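PDB 2ON5: Na Glutathione S-transferase 2 from Necator americanus, which probably catalyses the conjugation of glutathione to electrophilic compounds, as a dimeric glutathione S-transferase of a human hookworm. Local coordinates for residues A[67-72]-A[153-158]. Numbering follows the deposited sequence.
Sequences IARYLS and VTYADL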
loop_
_atom_site.group_PDB
_atom_site.type_symbol
_atom_site.label_atom_id
_atom_site.label_comp_id
_atom_site.label_asym_id
_atom_site.label_seq_id
_atom_site.Cartn_x
_atom_site.Cartn_y
_atom_site.Cartn_z
ATOM N N ILE A 67 9.353 -2.834 1.865
ATOM C CA ILE A 67 10.508 -3.142 2.710
ATOM C C ILE A 67 10.078 -3.853 3.994
ATOM O O ILE A 67 10.690 -4.848 4.378
ATOM C CB ILE A 67 11.297 -1.848 3.080
ATOM C CG1 ILE A 67 11.909 -1.246 1.806
ATOM C CG2 ILE A 67 12.418 -2.199 4.121
ATOM C CD1 ILE A 67 12.302 0.275 1.954
ATOM N N ALA A 68 9.059 -3.326 4.679
ATOM C CA ALA A 68 8.616 -3.938 5.928
ATOM C C ALA A 68 8.194 -5.390 5.707
ATOM O O ALA A 68 8.556 -6.270 6.496
ATOM C CB ALA A 68 7.448 -3.138 6.574
ATOM N N ARG A 69 7.428 -5.631 4.646
ATOM C CA ARG A 69 6.882 -6.991 4.377
ATOM C C ARG A 69 8.027 -7.959 4.026
ATOM O O ARG A 69 8.068 -9.085 4.514
ATOM C CB ARG A 69 5.886 -6.974 3.218
ATOM C CG ARG A 69 5.202 -8.355 2.910
ATOM C CD ARG A 69 4.131 -8.240 1.789
ATOM N NE ARG A 69 3.180 -7.204 2.162
ATOM C CZ ARG A 69 3.140 -5.968 1.667
ATOM N NH1 ARG A 69 3.952 -5.589 0.690
ATOM N NH2 ARG A 69 2.268 -5.106 2.160
ATOM N N TYR A 70 8.924 -7.504 3.157
ATOM C CA TYR A 70 10.096 -8.310 2.755
ATOM C C TYR A 70 10.915 -8.830 3.965
ATOM O O TYR A 70 11.202 -10.031 4.085
ATOM C CB TYR A 70 10.991 -7.494 1.815
ATOM C CG TYR A 70 12.279 -8.237 1.457
ATOM C CD1 TYR A 70 12.226 -9.393 0.673
ATOM C CD2 TYR A 70 13.519 -7.815 1.954
ATOM C CE1 TYR A 70 13.369 -10.102 0.355
ATOM C CE2 TYR A 70 14.709 -8.516 1.630
ATOM C CZ TYR A 70 14.612 -9.670 0.850
ATOM O OH TYR A 70 15.741 -10.397 0.522
ATOM N N LEU A 71 11.304 -7.913 4.852
ATOM C CA LEU A 71 11.996 -8.283 6.097
ATOM C C LEU A 71 11.124 -9.069 7.075
ATOM O O LEU A 71 11.607 -10.005 7.735
ATOM C CB LEU A 71 12.603 -7.049 6.785
ATOM C CG LEU A 71 13.555 -6.221 5.931
ATOM C CD1 LEU A 71 13.777 -4.841 6.534
ATOM C CD2 LEU A 71 14.888 -6.964 5.603
ATOM N N SER A 72 9.836 -8.740 7.150
ATOM C CA SER A 72 8.959 -9.473 8.051
ATOM C C SER A 72 8.797 -10.919 7.572
ATOM O O SER A 72 8.796 -11.838 8.374
ATOM C CB SER A 72 7.600 -8.807 8.155
ATOM O OG SER A 72 7.756 -7.578 8.830
ATOM N N VAL A 153 3.238 -10.953 17.369
ATOM C CA VAL A 153 3.502 -9.608 16.805
ATOM C C VAL A 153 3.787 -9.661 15.304
ATOM O O VAL A 153 4.496 -10.555 14.828
ATOM C CB VAL A 153 4.631 -8.844 17.576
ATOM C CG1 VAL A 153 6.034 -9.472 17.337
ATOM C CG2 VAL A 153 4.619 -7.331 17.223
ATOM N N THR A 154 3.210 -8.714 14.563
ATOM C CA THR A 154 3.481 -8.577 13.139
ATOM C C THR A 154 3.852 -7.134 12.799
ATOM O O THR A 154 3.726 -6.233 13.638
ATOM C CB THR A 154 2.274 -8.988 12.238
ATOM O OG1 THR A 154 1.226 -8.037 12.390
ATOM C CG2 THR A 154 1.812 -10.405 12.552
ATOM N N TYR A 155 4.280 -6.901 11.564
ATOM C CA TYR A 155 4.656 -5.515 11.208
ATOM C C TYR A 155 3.471 -4.545 11.274
ATOM O O TYR A 155 3.658 -3.331 11.447
ATOM C CB TYR A 155 5.419 -5.449 9.877
ATOM C CG TYR A 155 4.567 -5.623 8.643
ATOM C CD1 TYR A 155 3.994 -4.512 8.035
ATOM C CD2 TYR A 155 4.336 -6.887 8.078
ATOM C CE1 TYR A 155 3.189 -4.640 6.903
ATOM C CE2 TYR A 155 3.527 -7.024 6.923
ATOM C CZ TYR A 155 2.958 -5.887 6.358
ATOM O OH TYR A 155 2.156 -5.961 5.245
ATOM N N ALA A 156 2.248 -5.066 11.153
ATOM C CA ALA A 156 1.090 -4.191 11.312
ATOM C C ALA A 156 1.006 -3.674 12.773
ATOM O O ALA A 156 0.676 -2.510 12.992
ATOM C CB ALA A 156 -0.206 -4.907 10.887
ATOM N N ASP A 157 1.293 -4.541 13.751
ATOM C CA ASP A 157 1.376 -4.129 15.165
ATOM C C ASP A 157 2.416 -3.014 15.358
ATOM O O ASP A 157 2.172 -2.024 16.061
ATOM C CB ASP A 157 1.702 -5.308 16.067
ATOM C CG ASP A 157 0.605 -6.363 16.053
ATOM O OD1 ASP A 157 0.915 -7.508 15.645
ATOM O OD2 ASP A 157 -0.558 -6.001 16.397
ATOM N N LEU A 158 3.560 -3.188 14.713
ATOM C CA LEU A 158 4.668 -2.269 14.895
ATOM C C LEU A 158 4.267 -0.922 14.343
ATOM O O LEU A 158 4.495 0.091 14.997
ATOM C CB LEU A 158 5.950 -2.796 14.219
ATOM C CG LEU A 158 6.522 -4.139 14.729
ATOM C CD1 LEU A 158 7.743 -4.637 13.920
ATOM C CD2 LEU A 158 6.883 -4.057 16.216
#
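Tyr155, first residue of helix 155-168, lays its ring against Ala68, Arg69 and Ser72 of helix 64-75, joining the thioredoxin-like and the all-helical domain of the glutathione S-transferase fold. With chi1 at 75°, its CG is flanked by both the backbone N and the carbonyl carbon, and this rotamer carries the ring out toward helix 64-75, with CA of Arg69 over one face. The CB of Ala68 meets CD1 of Tyr155 at 4.0 Å, while Ser72 comes in at the root of the ring, its OG 3.3 Å from Tyr155 CB. That hydroxyl turns back on its own helix: OG, beside the backbone N of Ser72, bonds to Ala68 O at 2.8 Å. Ala68 O also accepts from Ser72 N, the two donors arriving on opposite faces of the carbonyl plane.

At the far end of the ring, a bend at chi3 (-54°) turns the Arg69 guanidinium toward the phenol oxygen, which it meets at a slant, the guanidinium plane 79° from that of the Tyr155 ring. The bond from Arg69 NH2 to Tyr155 OH is weak; stronger hold comes from Asp89, which bonds Tyr155 OH and pairs with Arg69 NE, while Asp89 of the second subunit takes Arg69 NH1, tying this corner to the dimer interface. Behind Tyr155, Thr154 and Asp157 form a capping box that starts the helix, Thr154 N donating to the anti lone pair of Asp157 OD1 at 2.8 Å.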